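Uncharacterized protein (Burkholderia cenocepacia, PDB 6ANS) is of unknown function but belongs to the DUF1214 family and carries a sodium ion held in part by main-chain carbonyl oxygens. Local coordinates at residues I102-P107 with Q307-W312; R319-C324 with D354-R359. One frame throughout, in Å; residues are numbered along the deposited sequence.

Contact 1. Residues I102-P107 with Q307-W312; sequences IGADNP and QLNNYW. With NA (sodium ion), chain F.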
ATOM      1  N   ILE A 102       7.349  -6.861   9.212  1.00 20.52           N
ATOM      2  CA  ILE A 102       7.044  -7.192  10.604  1.00 26.22           C
ATOM      3  C   ILE A 102       7.635  -8.551  10.964  1.00 28.69           C
ATOM      4  O   ILE A 102       7.372  -9.549  10.282  1.00 26.45           O
ATOM      5  CB  ILE A 102       5.527  -7.231  10.867  1.00 26.95           C
ATOM      6  CG1 ILE A 102       4.880  -5.858  10.703  1.00 24.39           C
ATOM      7  CG2 ILE A 102       5.258  -7.801  12.276  1.00 28.24           C
ATOM      8  CD1 ILE A 102       3.345  -5.907  10.775  1.00 23.15           C
ATOM      9  N   GLY A 103       8.397  -8.594  12.057  1.00 22.63           N
ATOM     10  CA  GLY A 103       8.639  -9.837  12.773  1.00 24.55           C
ATOM     11  C   GLY A 103       9.427 -10.882  12.013  1.00 22.71           C
ATOM     12  O   GLY A 103       9.066 -12.059  12.036  1.00 21.62           O
ATOM     13  N   ALA A 104      10.534 -10.479  11.394  1.00 23.74           N
ATOM     14  CA  ALA A 104      11.310 -11.347  10.507  1.00 27.35           C
ATOM     15  C   ALA A 104      10.437 -11.817   9.341  1.00 21.34           C
ATOM     16  O   ALA A 104      10.144 -13.002   9.178  1.00 29.72           O
ATOM     17  CB  ALA A 104      11.915 -12.534  11.272  1.00 23.56           C
ATOM     18  N   ASP A 105       9.994 -10.839   8.559  1.00 20.81           N
ATOM     19  CA  ASP A 105       9.244 -11.093   7.334  1.00 21.95           C
ATOM     20  C   ASP A 105      10.053 -11.988   6.410  1.00 26.04           C
ATOM     21  O   ASP A 105      11.244 -11.758   6.206  1.00 24.02           O
ATOM     22  CB  ASP A 105       8.920  -9.778   6.621  1.00 22.43           C
ATOM     23  CG  ASP A 105      10.176  -8.953   6.316  1.00 28.03           C
ATOM     24  OD1 ASP A 105      10.860  -8.553   7.282  1.00 25.60           O
ATOM     25  OD2 ASP A 105      10.498  -8.728   5.120  1.00 27.68           O
ATOM     26  N   ASN A 106       9.413 -13.038   5.896  1.00 21.25           N
ATOM     27  CA  ASN A 106      10.081 -13.966   4.994  1.00 25.83           C
ATOM     28  C   ASN A 106      10.172 -13.356   3.601  1.00 22.77           C
ATOM     29  O   ASN A 106       9.145 -13.216   2.927  1.00 25.22           O
ATOM     30  CB  ASN A 106       9.330 -15.295   4.936  1.00 23.93           C
ATOM     31  CG  ASN A 106      10.115 -16.372   4.199  1.00 25.24           C
ATOM     32  OD1 ASN A 106      11.051 -16.073   3.453  1.00 23.01           O
ATOM     33  ND2 ASN A 106       9.758 -17.639   4.440  1.00 23.26           N
ATOM     34  N   PRO A 107      11.370 -13.019   3.116  1.00 25.71           N
ATOM     35  CA  PRO A 107      11.462 -12.401   1.781  1.00 24.49           C
ATOM     36  C   PRO A 107      10.969 -13.324   0.674  1.00 27.83           C
ATOM     37  O   PRO A 107      10.520 -12.835  -0.364  1.00 28.39           O
ATOM     38  CB  PRO A 107      12.960 -12.090   1.632  1.00 24.50           C
ATOM     39  CG  PRO A 107      13.512 -12.105   3.032  1.00 22.61           C
ATOM     40  CD  PRO A 107      12.693 -13.163   3.750  1.00 22.50           C
ATOM     41  N   GLN A 307      17.655 -15.486   6.639  1.00 28.16           N
ATOM     42  CA  GLN A 307      17.554 -14.104   6.210  1.00 23.77           C
ATOM     43  C   GLN A 307      18.259 -13.195   7.201  1.00 24.54           C
ATOM     44  O   GLN A 307      18.305 -13.479   8.401  1.00 28.01           O
ATOM     45  CB  GLN A 307      16.095 -13.669   6.085  1.00 25.78           C
ATOM     46  CG  GLN A 307      15.343 -13.681   7.428  1.00 24.22           C
ATOM     47  CD  GLN A 307      13.885 -13.295   7.274  1.00 26.70           C
ATOM     48  OE1 GLN A 307      13.065 -14.118   6.874  1.00 27.22           O
ATOM     49  NE2 GLN A 307      13.554 -12.038   7.592  1.00 20.93           N
ATOM     50  N   LEU A 308      18.773 -12.078   6.692  1.00 23.96           N
ATOM     51  CA  LEU A 308      19.428 -11.079   7.518  1.00 24.17           C
ATOM     52  C   LEU A 308      18.479  -9.895   7.693  1.00 29.99           C
ATOM     53  O   LEU A 308      17.852  -9.457   6.725  1.00 27.62           O
ATOM     54  CB  LEU A 308      20.753 -10.647   6.890  1.00 29.30           C
ATOM     55  CG  LEU A 308      21.779 -10.100   7.896  1.00 30.95           C
ATOM     56  CD1 LEU A 308      22.211 -11.221   8.853  1.00 31.19           C
ATOM     57  CD2 LEU A 308      22.989  -9.484   7.192  1.00 26.83           C
ATOM     58  N   ASN A 309      18.346  -9.416   8.935  1.00 28.84           N
ATOM     59  CA  ASN A 309      17.414  -8.352   9.306  1.00 28.85           C
ATOM     60  C   ASN A 309      18.143  -7.216  10.007  1.00 28.55           C
ATOM     61  O   ASN A 309      19.251  -7.390  10.515  1.00 27.55           O
ATOM     62  CB  ASN A 309      16.306  -8.828  10.272  1.00 21.95           C
ATOM     63  CG  ASN A 309      15.657 -10.139   9.840  1.00 28.97           C
ATOM     64  OD1 ASN A 309      15.479 -10.397   8.647  1.00 27.07           O
ATOM     65  ND2 ASN A 309      15.245 -10.946  10.822  1.00 26.64           N
ATOM     66  N   ASN A 310      17.473  -6.061  10.106  1.00 26.05           N
ATOM     67  CA  ASN A 310      17.963  -5.032  11.013  1.00 24.02           C
ATOM     68  C   ASN A 310      17.496  -5.333  12.439  1.00 24.93           C
ATOM     69  O   ASN A 310      16.871  -6.363  12.711  1.00 27.13           O
ATOM     70  CB  ASN A 310      17.539  -3.636  10.548  1.00 23.08           C
ATOM     71  CG  ASN A 310      16.037  -3.409  10.587  1.00 26.41           C
ATOM     72  OD1 ASN A 310      15.256  -4.199  11.142  1.00 26.96           O
ATOM     73  ND2 ASN A 310      15.624  -2.308   9.984  1.00 22.07           N
ATOM     74  N   TYR A 311      17.811  -4.426  13.371  1.00 24.11           N
ATOM     75  CA  TYR A 311      17.468  -4.678  14.767  1.00 28.36           C
ATOM     76  C   TYR A 311      15.963  -4.766  14.978  1.00 25.46           C
ATOM     77  O   TYR A 311      15.509  -5.463  15.893  1.00 25.20           O
ATOM     78  CB  TYR A 311      18.048  -3.601  15.681  1.00 24.77           C
ATOM     79  CG  TYR A 311      17.812  -3.925  17.143  1.00 26.70           C
ATOM     80  CD1 TYR A 311      18.653  -4.801  17.819  1.00 29.05           C
ATOM     81  CD2 TYR A 311      16.739  -3.372  17.838  1.00 27.06           C
ATOM     82  CE1 TYR A 311      18.455  -5.112  19.143  1.00 32.83           C
ATOM     83  CE2 TYR A 311      16.539  -3.658  19.180  1.00 30.20           C
ATOM     84  CZ  TYR A 311      17.395  -4.536  19.823  1.00 35.36           C
ATOM     85  OH  TYR A 311      17.201  -4.850  21.144  1.00 33.10           O
ATOM     86  N   TRP A 312      15.185  -4.060  14.159  1.00 24.73           N
ATOM     87  CA  TRP A 312      13.725  -4.038  14.234  1.00 21.45           C
ATOM     88  C   TRP A 312      13.075  -5.276  13.628  1.00 24.88           C
ATOM     89  O   TRP A 312      11.840  -5.330  13.537  1.00 23.90           O
ATOM     90  CB  TRP A 312      13.234  -2.750  13.549  1.00 27.38           C
ATOM     91  CG  TRP A 312      14.057  -1.594  14.081  1.00 32.90           C
ATOM     92  CD1 TRP A 312      14.959  -0.825  13.392  1.00 28.61           C
ATOM     93  CD2 TRP A 312      14.118  -1.157  15.443  1.00 27.24           C
ATOM     94  NE1 TRP A 312      15.553   0.079  14.243  1.00 27.66           N
ATOM     95  CE2 TRP A 312      15.051  -0.099  15.504  1.00 25.69           C
ATOM     96  CE3 TRP A 312      13.454  -1.541  16.612  1.00 29.36           C
ATOM     97  CZ2 TRP A 312      15.337   0.579  16.690  1.00 28.88           C
ATOM     98  CZ3 TRP A 312      13.743  -0.866  17.794  1.00 26.47           C
ATOM     99  CH2 TRP A 312      14.676   0.181  17.820  1.00 30.93           C
TER
HETATM  100 NA    NA F 402       8.267 -13.705  10.536  1.00 26.48          NA
HETATM  101  O   HOH W   1       9.185  -6.408  13.380  1.00 18.50           O
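The terminal amide of Gln307 meets the loop 102-107 at the carbonyl of Asp105, giving its NE2 to Asp105 O at 2.7 Å. The bond is short but bent, with an N-H...O angle of 138°, and the amide nitrogen stands above the carbonyl plane, not on a lone pair of the oxygen. On the other branch of the amide, Gln307 OE1 lies 3.3 Å from Pro107 CD, so the proline ring packs obliquely against the end of the glutamine. CG of Gln307 sits between its own backbone N and carbonyl carbon (chi1 64°), and from there the chain runs out extended from the strand to the loop. Next to it, Ala104 CB rests 3.7 Å from Asn309 ND2.

A second shell fixes the rotation of the glutamine amide. Its NE2 also donates to Asn309 OD1 at 2.7 Å, almost straight and in the plane of the amide, while OE1 accepts from Arg366 NH1 on strand 360-368. Asp105 turns its carboxylate to Ser315. Further along, a water accepts from Gly103 N at 2.7 Å and donates to Trp312 O at 2.9 Å, joining the far ends of the two segments.

The two carbonyls just before that of Asp105 serve the metal: Gly103 O and Ala104 O each bind the sodium ion at 2.4 Å, and three further atoms add to its coordination. Gly103 and Ala104 both have positive phi, a conformation that brings their two oxygens to one ion. In this buried setting, three successive carbonyls are thus divided between a cation and an amide N-H, which implies that strand 303-309 and the sodium ion together hold the loop's main chain in shape.

Contact 2. Residues R319-C324 with D354-R359; sequences RHFDIC and DTAGHR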
ATOM      1  N   ARG A 319      15.305  -6.186  -2.437  1.00 26.92           N
ATOM      2  CA  ARG A 319      15.255  -5.672  -3.805  1.00 31.64           C
ATOM      3  C   ARG A 319      16.646  -5.315  -4.299  1.00 32.52           C
ATOM      4  O   ARG A 319      16.910  -5.365  -5.504  1.00 34.70           O
ATOM      5  CB  ARG A 319      14.359  -4.433  -3.902  1.00 35.68           C
ATOM      6  CG  ARG A 319      12.886  -4.668  -3.616  1.00 30.68           C
ATOM      7  CD  ARG A 319      12.140  -3.332  -3.439  1.00 34.14           C
ATOM      8  NE  ARG A 319      12.762  -2.449  -2.446  1.00 31.19           N
ATOM      9  CZ  ARG A 319      12.354  -1.201  -2.179  1.00 36.64           C
ATOM     10  NH1 ARG A 319      11.314  -0.678  -2.823  1.00 31.65           N
ATOM     11  NH2 ARG A 319      12.998  -0.458  -1.281  1.00 32.24           N
ATOM     12  N   HIS A 320      17.552  -4.958  -3.392  1.00 33.40           N
ATOM     13  CA  HIS A 320      18.853  -4.452  -3.805  1.00 43.01           C
ATOM     14  C   HIS A 320      20.048  -5.130  -3.169  1.00 40.71           C
ATOM     15  O   HIS A 320      21.174  -4.842  -3.584  1.00 42.47           O
ATOM     16  CB  HIS A 320      18.956  -2.951  -3.514  1.00 40.72           C
ATOM     17  CG  HIS A 320      17.925  -2.139  -4.221  1.00 41.16           C
ATOM     18  ND1 HIS A 320      16.793  -1.655  -3.598  1.00 39.46           N
ATOM     19  CD2 HIS A 320      17.847  -1.747  -5.513  1.00 33.27           C
ATOM     20  CE1 HIS A 320      16.071  -0.982  -4.476  1.00 40.21           C
ATOM     21  NE2 HIS A 320      16.688  -1.026  -5.645  1.00 41.04           N
ATOM     22  N   PHE A 321      19.855  -5.971  -2.164  1.00 29.32           N
ATOM     23  CA  PHE A 321      20.957  -6.639  -1.496  1.00 29.82           C
ATOM     24  C   PHE A 321      20.619  -8.117  -1.389  1.00 32.10           C
ATOM     25  O   PHE A 321      19.445  -8.486  -1.279  1.00 31.15           O
ATOM     26  CB  PHE A 321      21.226  -6.048  -0.090  1.00 35.36           C
ATOM     27  CG  PHE A 321      21.516  -4.570  -0.086  1.00 37.83           C
ATOM     28  CD1 PHE A 321      22.773  -4.093  -0.420  1.00 39.51           C
ATOM     29  CD2 PHE A 321      20.535  -3.661   0.289  1.00 36.39           C
ATOM     30  CE1 PHE A 321      23.041  -2.721  -0.406  1.00 45.76           C
ATOM     31  CE2 PHE A 321      20.793  -2.294   0.310  1.00 37.00           C
ATOM     32  CZ  PHE A 321      22.048  -1.821  -0.038  1.00 42.44           C
ATOM     33  N   ASP A 322      21.654  -8.956  -1.426  1.00 30.16           N
ATOM     34  CA  ASP A 322      21.503 -10.402  -1.252  1.00 31.69           C
ATOM     35  C   ASP A 322      21.491 -10.691   0.246  1.00 34.03           C
ATOM     36  O   ASP A 322      22.538 -10.865   0.871  1.00 34.63           O
ATOM     37  CB  ASP A 322      22.634 -11.149  -1.955  1.00 34.14           C
ATOM     38  CG  ASP A 322      22.703 -10.840  -3.439  1.00 46.71           C
ATOM     39  OD1 ASP A 322      21.634 -10.766  -4.078  1.00 56.00           O
ATOM     40  OD2 ASP A 322      23.820 -10.645  -3.966  1.00 56.38           O
ATOM     41  N   ILE A 323      20.294 -10.749   0.837  1.00 28.65           N
ATOM     42  CA  ILE A 323      20.192 -10.821   2.290  1.00 30.58           C
ATOM     43  C   ILE A 323      19.339 -12.014   2.704  1.00 36.16           C
ATOM     44  O   ILE A 323      18.964 -12.154   3.877  1.00 34.82           O
ATOM     45  CB  ILE A 323      19.661  -9.493   2.870  1.00 30.93           C
ATOM     46  CG1 ILE A 323      18.309  -9.104   2.254  1.00 25.01           C
ATOM     47  CG2 ILE A 323      20.700  -8.368   2.623  1.00 25.95           C
ATOM     48  CD1 ILE A 323      17.093  -9.623   3.016  1.00 30.48           C
ATOM     49  N   CYS A 324      19.047 -12.889   1.749  1.00 28.96           N
ATOM     50  CA  CYS A 324      18.307 -14.119   1.998  1.00 38.02           C
ATOM     51  C   CYS A 324      18.857 -15.214   1.092  1.00 39.50           C
ATOM     52  O   CYS A 324      19.053 -14.999  -0.106  1.00 39.56           O
ATOM     53  CB  CYS A 324      16.805 -13.952   1.742  1.00 37.71           C
ATOM     54  SG  CYS A 324      15.834 -15.387   2.289  1.00 40.87           S
ATOM     55  N   ASP A 354      24.529 -10.255   2.784  1.00 33.27           N
ATOM     56  CA  ASP A 354      25.167  -8.940   2.748  1.00 34.39           C
ATOM     57  C   ASP A 354      24.729  -8.114   3.958  1.00 37.13           C
ATOM     58  O   ASP A 354      23.527  -7.916   4.169  1.00 33.49           O
ATOM     59  CB  ASP A 354      24.779  -8.229   1.448  1.00 35.19           C
ATOM     60  CG  ASP A 354      25.481  -6.889   1.255  1.00 44.56           C
ATOM     61  OD1 ASP A 354      26.098  -6.358   2.210  1.00 45.04           O
ATOM     62  OD2 ASP A 354      25.396  -6.353   0.129  1.00 46.64           O
ATOM     63  N   THR A 355      25.693  -7.623   4.751  1.00 36.68           N
ATOM     64  CA  THR A 355      25.323  -6.822   5.919  1.00 34.24           C
ATOM     65  C   THR A 355      24.780  -5.445   5.540  1.00 35.50           C
ATOM     66  O   THR A 355      24.150  -4.791   6.381  1.00 35.08           O
ATOM     67  CB  THR A 355      26.502  -6.663   6.893  1.00 33.79           C
ATOM     68  OG1 THR A 355      27.649  -6.140   6.208  1.00 30.62           O
ATOM     69  CG2 THR A 355      26.838  -8.011   7.559  1.00 29.27           C
ATOM     70  N   ALA A 356      25.004  -4.995   4.304  1.00 28.87           N
ATOM     71  CA  ALA A 356      24.274  -3.854   3.744  1.00 33.73           C
ATOM     72  C   ALA A 356      24.383  -2.612   4.633  1.00 36.42           C
ATOM     73  O   ALA A 356      23.397  -1.927   4.916  1.00 32.55           O
ATOM     74  CB  ALA A 356      22.804  -4.226   3.503  1.00 30.72           C
ATOM     75  N   GLY A 357      25.602  -2.337   5.094  1.00 37.68           N
ATOM     76  CA  GLY A 357      25.870  -1.148   5.869  1.00 36.32           C
ATOM     77  C   GLY A 357      25.541  -1.240   7.342  1.00 37.17           C
ATOM     78  O   GLY A 357      25.784  -0.272   8.065  1.00 38.30           O
ATOM     79  N   HIS A 358      24.998  -2.359   7.815  1.00 31.31           N
ATOM     80  CA  HIS A 358      24.578  -2.489   9.208  1.00 33.71           C
ATOM     81  C   HIS A 358      25.698  -3.076  10.057  1.00 39.45           C
ATOM     82  O   HIS A 358      26.321  -4.069   9.667  1.00 32.97           O
ATOM     83  CB  HIS A 358      23.344  -3.379   9.331  1.00 30.41           C
ATOM     84  CG  HIS A 358      22.111  -2.769   8.758  1.00 26.45           C
ATOM     85  ND1 HIS A 358      21.961  -2.527   7.414  1.00 29.59           N
ATOM     86  CD2 HIS A 358      20.975  -2.334   9.353  1.00 25.47           C
ATOM     87  CE1 HIS A 358      20.782  -1.970   7.199  1.00 29.42           C
ATOM     88  NE2 HIS A 358      20.164  -1.844   8.359  1.00 27.66           N
ATOM     89  N   ARG A 359      25.947  -2.462  11.217  1.00 32.67           N
ATOM     90  CA  ARG A 359      26.879  -3.049  12.167  1.00 37.76           C
ATOM     91  C   ARG A 359      26.212  -4.127  13.008  1.00 36.42           C
ATOM     92  O   ARG A 359      26.901  -5.037  13.484  1.00 36.07           O
ATOM     93  CB  ARG A 359      27.487  -1.969  13.070  1.00 38.46           C
TER
HETATM   94  O   HOH W   2      24.081  -7.491  -2.011  1.00 38.96           O
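Asp322 O accepts from Asp354 N at 2.8 Å, a nearly straight bond (165°) that ties the loop leading into strand 324-326 to the end of strand 351-354. Beyond it the chain makes an Asx turn, in which Asp354 OD1 accepts from Ala356 N at 2.7 Å, and then a type I' beta turn from Thr355 to His358 that leads to strand 360-368. The two carboxylate oxygens of Asp354 divide their work. OD1 closes the turn, met by the N-H of Ala356 from above the carboxylate plane, whereas OD2 faces the other segment, taking a hydrogen bond from a water that in turn accepts from Asp322 N. Asp322 is therefore held through both its backbone polar atoms, directly at O and by way of water at N. With CG of Asp354 anti to its backbone N (chi1 -175°), the carboxylate leans forward along the chain, over the turn that follows, and crosses Phe321 at a slant, OD2 lying 3.5 Å from CD1 of that ring with the ring and carboxylate planes perpendicular.

The turn also brings Ala356 CB over the centre of the Phe321 ring, 3.9 Å from its centroid and 12° off the normal, a well-aligned CH-pi contact. His320 CB approaches the opposite face, nearer the rim, and Pro219 of the second subunit packs on Phe321, placing this surface contact beside the dimer interface. Inside the turn, His358 ND1 donates to Ala356 O at 2.9 Å, and its NE2 is bonded to Glu65 of helix 60-83, so the imidazole links the turn to the helical layer. The buried Ile323 adds its shorter branch, CG2, which lies 3.3 Å from Asp354 O.

The contacts follow in series along the chain, contact 1 closing before contact 2 opens, and their centres are about 11 Å apart. Strand 303-309 joins them: it carries residues of contact 1 and pairs antiparallel with the edge strand 324-326, into which 319-324 leads, and with 360-368, which follows 354-359. Leu308 makes the polar link, its N lying 2.8 Å from Ile323 O in a probable hydrogen bond while its CD2 packs 3.4 Å from Asp354 O, and Asn310 packs on His358. Contact 1 lies near the chain's centre, against the sheet of 303-309; contact 2 lies farther out, beside the second subunit, and joins that sheet to the mixed one that holds 351-354.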